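Local atomic coordinates of alpha-L-arabinofuranosidase B (Aspergillus kawachii, PDB entry 6SXT), a protein that hydrolyses terminal non-reducing alpha-L-arabinofuranoside residues from arabinoxylan, arabinan and related plant polysaccharides, and carries a C-terminal arabinose-binding domain. Residues T421-A426 with S434-S439; S321-P326 with N382-S387; Y397-N402 with K414-D419. All blocks are in the same frame, centred on the assembly; numbering follows the deposited sequence.

Interaction 1: residues T421-A426 with S434-S439; sequences TFCPQA and SLRSWS. With NAG (2-acetamido-2-deoxy-beta-D-glucopyranose), chain D.
Arg-436 reaches across the antiparallel pair of strands 422-426 and 434-437 to Cys-423 and Gln-425, whose side chains share its face of the sheet. Its CB rests against Cys-423 O, 3.6 Å away. With CG anti to the backbone N (chi1 -169°) the chain first runs out straight, placing CD 3.8 Å from Gln-425 OE1; a bend at chi3 (65°) then sets the guanidinium with one face to Cys-423 CB and its edge to Gln-425 OE1. NH1 donates to OE1 at 3.0 Å, near the guanidinium plane but from above the amide carbonyl plane, and also to a water that bridges to Pro-424 O; OE1 is bonded to Tyr-444 OH as well. NH2 passes 3.5 Å from Cys-423 CB and is held by Leu-322 O. Arginine suits this place because its several N-H groups serve amide, water and carbonyl at once. The backbone pairs Cys-423 with Arg-436 and Gln-425 with Ser-434 are hydrogen-bonded. Cys-423 SG meets the edge of the Trp-438 ring. On the other face lie apolar Phe-422, Pro-424 and Leu-435. Strand 386-390 and the 321-326 loop flank strand 422-426, and strand 444-448 flanks strand 433-437.

Interaction 2: residues S321-P326 with N382-S387; sequences SLVSGP and NSQCFS
An Asx turn within a type I beta turn, Asn-382 to Cys-385, forms the docking surface for Leu-322 and Val-323 at the start of the arabinose-binding domain. Asn-382 OD1 accepts from Gln-384 N at 2.9 Å, while Cys-385 N bonds to Asn-382 O to close the turn. Asparagine suits the first position because its short amide can reach back to the backbone N two residues on; holding OD1 there also leaves ND2 beside Leu-322 CD1, at 3.6 Å.

Gln-384 is the polar link. Its CG lies anti to its carbonyl carbon (chi1 -61°), and the chain extends from there towards the loop. OE1 receives Leu-322 N at 2.9 Å in a nearly straight bond (170° at the hydrogen), with the donor tilted from the amide carbonyl plane. On the other branch NE2 donates to Gly-320 O, which fixes the rotation of the amide. Glutamine suits the place because one group holds both an acceptor and a donor.

Leu-322 crosses the Gln-384 side chain at about a right angle. Its CB sits 3.8 Å from Cys-385 SG; this sulfur, in a disulfide with Cys-423, is a weakly polar surface suited to packing against leucine. Beside it, Val-323 CG2 approaches Gln-384 O at 3.3 Å, its beta-branched side chain lying against the backbone of the turn. Ser-321 OG donates to Val-323 O at 3.1 Å and helps to hold the loop in its bend.

The loop also lies along strand 422-426: Leu-322 and Val-323 touch Cys-423 and Pro-424, and Ser-324 is backbone-bonded to Pro-424. The arrangement is that of an Asx-stabilised beta turn leading into strand 386-390 of the beta-trefoil, with the segment that follows the catalytic domain lying against it.

Interaction 3: residues Y397-N402 with K414-D419; sequences YIRHYN and KQFHED. With NAG (2-acetamido-2-deoxy-beta-D-glucopyranose), chain B.
Arg-399 and Asp-419 lie side by side and point the same way, yet their guanidinium and carboxylate planes are turned 53° apart. NH2 donates to the anti lone pair of OD2 at 2.8 Å, almost straight and in the guanidinium plane, forming a salt bridge. Bends at chi2 and chi3 bring NE back over its own strand, where it donates to His-400 O from well above the carbonyl plane. Phe-416 CD2 comes over one guanidinium face, 3.7 Å from NH1, its ring steeply inclined; NH1 itself is held by Asn-408. Arginine suits this place, offering an edge N-H to the carboxylate and a flat face to the phenyl ring. Tyr-397 crosses Phe-416 at about a right angle.

Here strand 397-401 of the beta-trefoil runs across the short helix 414-419, at whose N-terminal end Lys-414 N donates to NAG (chain B) O7. His-400 and Asp-419 are both substrate-binding residues. The imidazole lies with one face over Asp-419 CA, a CH-pi contact of 4.1 Å to the centroid, while the backbone N of His-400 donates to Asp-419 O at 2.9 Å. Gln-415 NE2 meets Asp-419 OD1 from above the carboxylate plane, leaving that group gripped at both oxygens. Ser-439 bonds His-400 NE2.

All three contacts belong to the C-terminal arabinose-binding domain, a beta-trefoil. Along the chain interaction 2 closes before interaction 3 opens, and interaction 3 before interaction 1. The centres of interactions 1 and 2 are about 7 Å apart: the Cys-385 to Cys-423 disulfide ties the 382-387 turn to the hairpin, while the 321-326 loop reaches it through hydrogen bonds of Leu-322 and Ser-324. Interaction 3 lies about 13 Å from interaction 1 and 16 Å from interaction 2; helix 414-419 leads into strand 422-426, and the segment after the hairpin contacts a substrate-binding residue. Interaction 3 thus holds sugar-binding residues, whereas interaction 1 probably helps connect that site to the segment following the catalytic domain.

Interaction 1: residues T421-A426 with S434-S439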
loop_
_atom_site.group_PDB
_atom_site.type_symbol
_atom_site.label_atom_id
_atom_site.label_comp_id
_atom_site.label_asym_id
_atom_site.label_seq_id
_atom_site.Cartn_x
_atom_site.Cartn_y
_atom_site.Cartn_z
ATOM N N THR A 421 5.463 -5.542 13.353
ATOM C CA THR A 421 4.611 -6.637 12.859
ATOM C C THR A 421 5.242 -7.253 11.620
ATOM O O THR A 421 5.614 -6.519 10.692
ATOM C CB THR A 421 3.197 -6.117 12.585
ATOM O OG1 THR A 421 2.648 -5.593 13.788
ATOM C CG2 THR A 421 2.272 -7.193 12.099
ATOM N N PHE A 422 5.343 -8.564 11.631
ATOM C CA PHE A 422 6.005 -9.318 10.538
ATOM C C PHE A 422 5.122 -10.484 10.173
ATOM O O PHE A 422 4.522 -11.176 11.020
ATOM C CB PHE A 422 7.405 -9.757 10.966
ATOM C CG PHE A 422 8.296 -8.579 11.250
ATOM C CD1 PHE A 422 9.050 -7.944 10.278
ATOM C CD2 PHE A 422 8.327 -8.056 12.533
ATOM C CE1 PHE A 422 9.817 -6.826 10.544
ATOM C CE2 PHE A 422 9.117 -6.957 12.817
ATOM C CZ PHE A 422 9.831 -6.307 11.832
ATOM N N CYS A 423 5.090 -10.762 8.867
ATOM C CA CYS A 423 4.212 -11.776 8.291
ATOM C C CYS A 423 5.059 -12.932 7.810
ATOM O O CYS A 423 5.918 -12.753 6.947
ATOM C CB CYS A 423 3.428 -11.198 7.128
ATOM S SG CYS A 423 2.406 -9.759 7.621
ATOM N N PRO A 424 4.922 -14.143 8.392
ATOM C CA PRO A 424 5.726 -15.271 7.965
ATOM C C PRO A 424 5.378 -15.586 6.508
ATOM O O PRO A 424 4.183 -15.540 6.115
ATOM C CB PRO A 424 5.344 -16.403 8.902
ATOM C CG PRO A 424 4.776 -15.677 10.108
ATOM C CD PRO A 424 4.090 -14.451 9.558
ATOM N N GLN A 425 6.424 -15.965 5.805
ATOM C CA GLN A 425 6.319 -16.391 4.389
ATOM C C GLN A 425 7.154 -17.657 4.245
ATOM O O GLN A 425 8.275 -17.721 4.825
ATOM C CB GLN A 425 6.844 -15.273 3.512
ATOM C CG GLN A 425 6.650 -15.552 2.017
ATOM C CD GLN A 425 7.102 -14.443 1.119
ATOM O OE1 GLN A 425 7.113 -13.250 1.477
ATOM N NE2 GLN A 425 7.439 -14.815 -0.126
ATOM N N ALA A 426 6.695 -18.633 3.498
ATOM C CA ALA A 426 7.534 -19.811 3.212
ATOM C C ALA A 426 8.924 -19.315 2.801
ATOM O O ALA A 426 9.071 -18.483 1.896
ATOM C CB ALA A 426 6.853 -20.645 2.139
ATOM N N SER A 434 10.648 -16.951 5.988
ATOM C CA SER A 434 11.121 -15.584 5.772
ATOM C C SER A 434 10.121 -14.680 6.503
ATOM O O SER A 434 8.909 -14.905 6.379
ATOM C CB SER A 434 11.263 -15.216 4.316
ATOM O OG SER A 434 12.226 -16.087 3.691
ATOM N N LEU A 435 10.578 -13.624 7.140
ATOM C CA LEU A 435 9.668 -12.772 7.930
ATOM C C LEU A 435 9.549 -11.415 7.234
ATOM O O LEU A 435 10.492 -10.597 7.232
ATOM C CB LEU A 435 10.246 -12.637 9.354
ATOM C CG LEU A 435 10.223 -13.943 10.147
ATOM C CD1 LEU A 435 10.956 -13.768 11.484
ATOM C CD2 LEU A 435 8.807 -14.356 10.400
ATOM N N ARG A 436 8.403 -11.206 6.562
ATOM C CA ARG A 436 8.197 -9.999 5.747
ATOM C C ARG A 436 7.641 -8.884 6.633
ATOM O O ARG A 436 6.728 -9.119 7.372
ATOM C CB ARG A 436 7.188 -10.328 4.638
ATOM C CG ARG A 436 7.077 -9.250 3.573
ATOM C CD ARG A 436 6.176 -9.636 2.408
ATOM N NE ARG A 436 4.831 -9.790 2.900
ATOM C CZ ARG A 436 4.190 -10.951 3.125
ATOM N NH1 ARG A 436 4.750 -12.119 2.866
ATOM N NH2 ARG A 436 2.963 -10.948 3.657
ATOM N N SER A 437 8.155 -7.681 6.504
ATOM C CA SER A 437 7.608 -6.509 7.207
ATOM C C SER A 437 6.160 -6.311 6.762
ATOM O O SER A 437 5.931 -6.211 5.556
ATOM C CB SER A 437 8.419 -5.306 6.988
ATOM O OG SER A 437 7.746 -4.128 7.450
ATOM N N TRP A 438 5.215 -6.215 7.695
ATOM C CA TRP A 438 3.836 -5.843 7.332
ATOM C C TRP A 438 3.802 -4.429 6.793
ATOM O O TRP A 438 3.117 -4.169 5.780
ATOM C CB TRP A 438 2.931 -5.961 8.554
ATOM C CG TRP A 438 1.532 -5.537 8.232
ATOM C CD1 TRP A 438 0.564 -6.289 7.630
ATOM C CD2 TRP A 438 1.001 -4.219 8.360
ATOM N NE1 TRP A 438 -0.540 -5.522 7.394
ATOM C CE2 TRP A 438 -0.306 -4.251 7.831
ATOM C CE3 TRP A 438 1.503 -3.024 8.853
ATOM C CZ2 TRP A 438 -1.113 -3.117 7.776
ATOM C CZ3 TRP A 438 0.706 -1.906 8.822
ATOM C CH2 TRP A 438 -0.566 -1.934 8.239
ATOM N N SER A 439 4.512 -3.475 7.409
ATOM C CA SER A 439 4.348 -2.068 7.037
ATOM C C SER A 439 5.175 -1.738 5.767
ATOM O O SER A 439 4.796 -0.818 5.032
ATOM C CB SER A 439 4.678 -1.161 8.174
ATOM O OG SER A 439 6.025 -1.326 8.565
HETATM C C1 NAG D . 11.234 -22.222 -3.011
HETATM C C2 NAG D . 12.188 -23.368 -2.698
HETATM C C3 NAG D . 11.397 -24.622 -2.280
HETATM C C4 NAG D . 10.383 -24.286 -1.173
HETATM C C5 NAG D . 9.631 -22.986 -1.440
HETATM C C6 NAG D . 8.827 -22.514 -0.202
HETATM C C7 NAG D . 14.321 -23.113 -3.899
HETATM C C8 NAG D . 15.089 -23.379 -5.148
HETATM N N2 NAG D . 13.082 -23.623 -3.832
HETATM O O3 NAG D . 12.284 -25.701 -1.841
HETATM O O4 NAG D . 9.506 -25.391 -0.936
HETATM O O5 NAG D . 10.485 -21.894 -1.828
HETATM O O6 NAG D . 9.721 -22.362 0.942
HETATM O O7 NAG D . 14.808 -22.463 -2.972
HETATM O O HOH W 1 6.616 -4.075 9.928
HETATM O O HOH W 2 3.439 -14.566 3.585
#

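Interaction 2: residues S321-P326 with N382-S387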
loop_
_atom_site.group_PDB
_atom_site.type_symbol
_atom_site.label_atom_id
_atom_site.label_comp_id
_atom_site.label_asym_id
_atom_site.label_seq_id
_atom_site.Cartn_x
_atom_site.Cartn_y
_atom_site.Cartn_z
ATOM N N SER A 321 -5.127 -14.022 2.868
ATOM C CA SER A 321 -4.072 -14.472 3.818
ATOM C C SER A 321 -2.761 -13.742 3.537
ATOM O O SER A 321 -2.248 -13.779 2.408
ATOM C CB SER A 321 -3.890 -15.957 3.720
ATOM O OG SER A 321 -2.816 -16.341 4.577
ATOM N N LEU A 322 -2.164 -13.186 4.583
ATOM C CA LEU A 322 -0.823 -12.588 4.535
ATOM C C LEU A 322 0.287 -13.604 4.867
ATOM O O LEU A 322 1.451 -13.215 4.773
ATOM C CB LEU A 322 -0.775 -11.477 5.597
ATOM C CG LEU A 322 -1.407 -10.165 5.136
ATOM C CD1 LEU A 322 -1.813 -9.314 6.297
ATOM C CD2 LEU A 322 -0.495 -9.387 4.188
ATOM N N VAL A 323 -0.046 -14.829 5.226
ATOM C CA VAL A 323 0.931 -15.760 5.835
ATOM C C VAL A 323 1.048 -17.011 4.987
ATOM O O VAL A 323 0.040 -17.485 4.419
ATOM C CB VAL A 323 0.500 -16.081 7.272
ATOM C CG1 VAL A 323 1.432 -17.090 7.916
ATOM C CG2 VAL A 323 0.454 -14.815 8.068
ATOM N N SER A 324 2.256 -17.499 4.855
ATOM C CA SER A 324 2.518 -18.832 4.290
ATOM C C SER A 324 3.679 -19.480 5.030
ATOM O O SER A 324 4.384 -18.783 5.796
ATOM C CB SER A 324 2.796 -18.754 2.799
ATOM O OG SER A 324 4.019 -18.132 2.511
ATOM N N GLY A 325 3.938 -20.745 4.694
ATOM C CA GLY A 325 5.059 -21.467 5.316
ATOM C C GLY A 325 4.695 -21.948 6.720
ATOM O O GLY A 325 3.551 -21.904 7.164
ATOM N N PRO A 326 5.703 -22.491 7.439
ATOM C CA PRO A 326 5.460 -23.040 8.763
ATOM C C PRO A 326 4.786 -22.106 9.771
ATOM O O PRO A 326 3.960 -22.518 10.593
ATOM C CB PRO A 326 6.867 -23.404 9.238
ATOM C CG PRO A 326 7.827 -22.761 8.318
ATOM C CD PRO A 326 7.088 -22.569 7.009
ATOM N N ASN A 382 -1.474 -6.244 13.024
ATOM C CA ASN A 382 -2.265 -7.118 12.137
ATOM C C ASN A 382 -2.379 -8.478 12.791
ATOM O O ASN A 382 -1.336 -9.097 13.008
ATOM C CB ASN A 382 -1.682 -7.199 10.728
ATOM C CG ASN A 382 -2.639 -7.982 9.857
ATOM O OD1 ASN A 382 -2.802 -9.188 10.021
ATOM N ND2 ASN A 382 -3.307 -7.289 8.932
ATOM N N SER A 383 -3.599 -8.899 13.087
ATOM C CA SER A 383 -3.798 -10.125 13.890
ATOM C C SER A 383 -3.510 -11.413 13.114
ATOM O O SER A 383 -3.468 -12.456 13.744
ATOM C CB SER A 383 -5.199 -10.137 14.471
ATOM O OG SER A 383 -6.090 -10.279 13.405
ATOM N N GLN A 384 -3.301 -11.398 11.779
ATOM C CA GLN A 384 -2.862 -12.589 11.021
ATOM C C GLN A 384 -1.354 -12.793 11.156
ATOM O O GLN A 384 -0.876 -13.871 10.983
ATOM C CB GLN A 384 -3.013 -12.439 9.486
ATOM C CG GLN A 384 -4.374 -12.217 8.951
ATOM C CD GLN A 384 -4.286 -12.458 7.447
ATOM O OE1 GLN A 384 -3.694 -13.437 6.997
ATOM N NE2 GLN A 384 -4.845 -11.485 6.762
ATOM N N CYS A 385 -0.635 -11.719 11.430
ATOM C CA CYS A 385 0.821 -11.686 11.446
ATOM C C CYS A 385 1.269 -11.777 12.912
ATOM O O CYS A 385 0.457 -12.192 13.785
ATOM C CB CYS A 385 1.330 -10.476 10.715
ATOM S SG CYS A 385 0.770 -10.564 8.962
ATOM N N PHE A 386 2.557 -11.564 13.138
ATOM C CA PHE A 386 3.177 -11.847 14.459
ATOM C C PHE A 386 4.106 -10.702 14.835
ATOM O O PHE A 386 4.641 -9.907 14.012
ATOM C CB PHE A 386 3.874 -13.206 14.469
ATOM C CG PHE A 386 2.935 -14.350 14.229
ATOM C CD1 PHE A 386 2.162 -14.852 15.255
ATOM C CD2 PHE A 386 2.716 -14.832 12.947
ATOM C CE1 PHE A 386 1.263 -15.879 15.038
ATOM C CE2 PHE A 386 1.817 -15.853 12.729
ATOM C CZ PHE A 386 1.073 -16.369 13.762
ATOM N N SER A 387 4.372 -10.674 16.168
ATOM C CA SER A 387 5.411 -9.811 16.745
ATOM C C SER A 387 6.293 -10.693 17.652
ATOM O O SER A 387 5.782 -11.717 18.143
ATOM C CB SER A 387 4.798 -8.651 17.481
ATOM O OG SER A 387 4.001 -7.809 16.607
#

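Interaction 3: residues Y397-N402 with K414-D419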
loop_
_atom_site.group_PDB
_atom_site.type_symbol
_atom_site.label_atom_id
_atom_site.label_comp_id
_atom_site.label_asym_id
_atom_site.label_seq_id
_atom_site.Cartn_x
_atom_site.Cartn_y
_atom_site.Cartn_z
ATOM N N TYR A 397 10.032 -5.702 21.798
ATOM C CA TYR A 397 9.802 -6.451 20.550
ATOM C C TYR A 397 10.802 -6.015 19.502
ATOM O O TYR A 397 11.268 -4.910 19.467
ATOM C CB TYR A 397 8.388 -6.179 20.026
ATOM C CG TYR A 397 7.280 -6.574 20.947
ATOM C CD1 TYR A 397 6.913 -5.732 21.988
ATOM C CD2 TYR A 397 6.607 -7.778 20.805
ATOM C CE1 TYR A 397 5.901 -6.072 22.854
ATOM C CE2 TYR A 397 5.569 -8.123 21.655
ATOM C CZ TYR A 397 5.223 -7.258 22.672
ATOM O OH TYR A 397 4.199 -7.616 23.502
ATOM N N ILE A 398 11.068 -6.917 18.562
ATOM C CA ILE A 398 11.835 -6.612 17.344
ATOM C C ILE A 398 11.000 -5.635 16.501
ATOM O O ILE A 398 9.831 -5.933 16.216
ATOM C CB ILE A 398 12.179 -7.880 16.550
ATOM C CG1 ILE A 398 12.956 -8.881 17.430
ATOM C CG2 ILE A 398 12.950 -7.452 15.315
ATOM C CD1 ILE A 398 13.436 -10.117 16.711
ATOM N N ARG A 399 11.588 -4.496 16.181
ATOM C CA ARG A 399 10.929 -3.460 15.348
ATOM C C ARG A 399 11.961 -2.944 14.376
ATOM O O ARG A 399 13.172 -2.897 14.663
ATOM C CB ARG A 399 10.303 -2.371 16.219
ATOM C CG ARG A 399 11.311 -1.537 17.018
ATOM C CD ARG A 399 11.908 -0.365 16.281
ATOM N NE ARG A 399 10.936 0.650 15.961
ATOM C CZ ARG A 399 10.415 1.515 16.812
ATOM N NH1 ARG A 399 10.884 1.616 18.059
ATOM N NH2 ARG A 399 9.405 2.293 16.461
ATOM N N HIS A 400 11.517 -2.504 13.211
ATOM C CA HIS A 400 12.430 -1.804 12.306
ATOM C C HIS A 400 12.397 -0.297 12.578
ATOM O O HIS A 400 11.340 0.279 12.937
ATOM C CB HIS A 400 12.177 -2.199 10.835
ATOM C CG HIS A 400 10.846 -1.804 10.273
ATOM N ND1 HIS A 400 10.615 -0.531 9.805
ATOM C CD2 HIS A 400 9.764 -2.553 10.017
ATOM C CE1 HIS A 400 9.388 -0.505 9.299
ATOM N NE2 HIS A 400 8.826 -1.728 9.466
ATOM N N TYR A 401 13.536 0.336 12.347
ATOM C CA TYR A 401 13.755 1.774 12.551
ATOM C C TYR A 401 14.935 2.173 11.689
ATOM O O TYR A 401 16.046 1.615 11.822
ATOM C CB TYR A 401 14.059 2.049 14.038
ATOM C CG TYR A 401 14.058 3.514 14.327
ATOM C CD1 TYR A 401 15.184 4.284 14.136
ATOM C CD2 TYR A 401 12.893 4.120 14.749
ATOM C CE1 TYR A 401 15.148 5.648 14.391
ATOM C CE2 TYR A 401 12.846 5.476 15.009
ATOM C CZ TYR A 401 13.985 6.228 14.828
ATOM O OH TYR A 401 13.936 7.563 15.059
ATOM N N ASN A 402 14.704 3.076 10.738
ATOM C CA ASN A 402 15.698 3.354 9.687
ATOM C C ASN A 402 16.097 2.036 9.013
ATOM O O ASN A 402 17.227 1.871 8.548
ATOM C CB ASN A 402 16.948 4.065 10.237
ATOM C CG ASN A 402 16.707 5.539 10.469
ATOM O OD1 ASN A 402 15.891 6.150 9.773
ATOM N ND2 ASN A 402 17.368 6.101 11.483
ATOM N N LYS A 414 0.424 3.301 17.402
ATOM C CA LYS A 414 0.232 2.756 16.025
ATOM C C LYS A 414 1.590 2.605 15.343
ATOM O O LYS A 414 1.860 1.547 14.725
ATOM C CB LYS A 414 -0.715 3.680 15.256
ATOM C CG LYS A 414 -0.839 3.305 13.782
ATOM C CD LYS A 414 -1.770 4.250 13.063
ATOM C CE LYS A 414 -1.717 4.001 11.545
ATOM N NZ LYS A 414 -2.923 4.603 11.010
ATOM N N GLN A 415 2.462 3.586 15.347
ATOM C CA GLN A 415 3.735 3.491 14.637
ATOM C C GLN A 415 4.600 2.309 15.138
ATOM O O GLN A 415 5.126 1.518 14.334
ATOM C CB GLN A 415 4.534 4.780 14.744
ATOM C CG GLN A 415 5.650 4.852 13.731
ATOM C CD GLN A 415 5.129 4.710 12.315
ATOM O OE1 GLN A 415 4.311 5.500 11.847
ATOM N NE2 GLN A 415 5.547 3.665 11.616
ATOM N N PHE A 416 4.772 2.164 16.446
ATOM C CA PHE A 416 5.518 1.013 16.981
ATOM C C PHE A 416 4.877 -0.295 16.532
ATOM O O PHE A 416 5.569 -1.203 16.064
ATOM C CB PHE A 416 5.547 1.066 18.519
ATOM C CG PHE A 416 6.393 -0.031 19.090
ATOM C CD1 PHE A 416 5.928 -1.315 19.211
ATOM C CD2 PHE A 416 7.723 0.252 19.379
ATOM C CE1 PHE A 416 6.763 -2.314 19.688
ATOM C CE2 PHE A 416 8.566 -0.748 19.826
ATOM C CZ PHE A 416 8.061 -2.007 19.981
ATOM N N HIS A 417 3.573 -0.418 16.683
ATOM C CA HIS A 417 2.827 -1.639 16.318
ATOM C C HIS A 417 3.163 -2.015 14.872
ATOM O O HIS A 417 3.459 -3.198 14.594
ATOM C CB HIS A 417 1.325 -1.470 16.480
ATOM C CG HIS A 417 0.868 -1.316 17.901
ATOM N ND1 HIS A 417 -0.428 -0.946 18.185
ATOM C CD2 HIS A 417 1.512 -1.461 19.085
ATOM C CE1 HIS A 417 -0.600 -0.917 19.510
ATOM N NE2 HIS A 417 0.552 -1.204 20.089
ATOM N N GLU A 418 3.072 -1.027 13.997
ATOM C CA GLU A 418 3.316 -1.278 12.544
ATOM C C GLU A 418 4.763 -1.685 12.299
ATOM O O GLU A 418 5.011 -2.640 11.512
ATOM C CB GLU A 418 2.955 -0.045 11.714
ATOM C CG GLU A 418 1.458 0.255 11.754
ATOM C CD GLU A 418 0.927 1.315 10.801
ATOM O OE1 GLU A 418 1.690 2.143 10.342
ATOM O OE2 GLU A 418 -0.292 1.317 10.616
ATOM N N ASP A 419 5.717 -1.027 12.989
ATOM C CA ASP A 419 7.164 -1.270 12.811
ATOM C C ASP A 419 7.547 -2.630 13.418
ATOM O O ASP A 419 8.650 -3.115 13.141
ATOM C CB ASP A 419 7.967 -0.206 13.587
ATOM C CG ASP A 419 7.933 1.237 13.097
ATOM O OD1 ASP A 419 7.438 1.479 11.941
ATOM O OD2 ASP A 419 8.501 2.140 13.860
HETATM C C1 NAG B . -0.765 9.496 17.869
HETATM C C2 NAG B . -0.387 8.404 18.887
HETATM C C3 NAG B . 0.162 9.050 20.184
HETATM C C4 NAG B . 1.360 9.901 19.822
HETATM C C5 NAG B . 0.994 10.906 18.712
HETATM C C6 NAG B . 2.235 11.632 18.210
HETATM C C7 NAG B . -1.506 6.261 18.727
HETATM C C8 NAG B . -2.711 5.510 19.092
HETATM N N2 NAG B . -1.471 7.529 19.126
HETATM O O3 NAG B . 0.601 8.021 21.078
HETATM O O4 NAG B . 1.872 10.516 21.035
HETATM O O5 NAG B . 0.374 10.269 17.551
HETATM O O6 NAG B . 1.979 12.191 16.899
HETATM O O7 NAG B . -0.569 5.854 18.031
HETATM O O HOH W 1 6.616 -4.075 9.928
#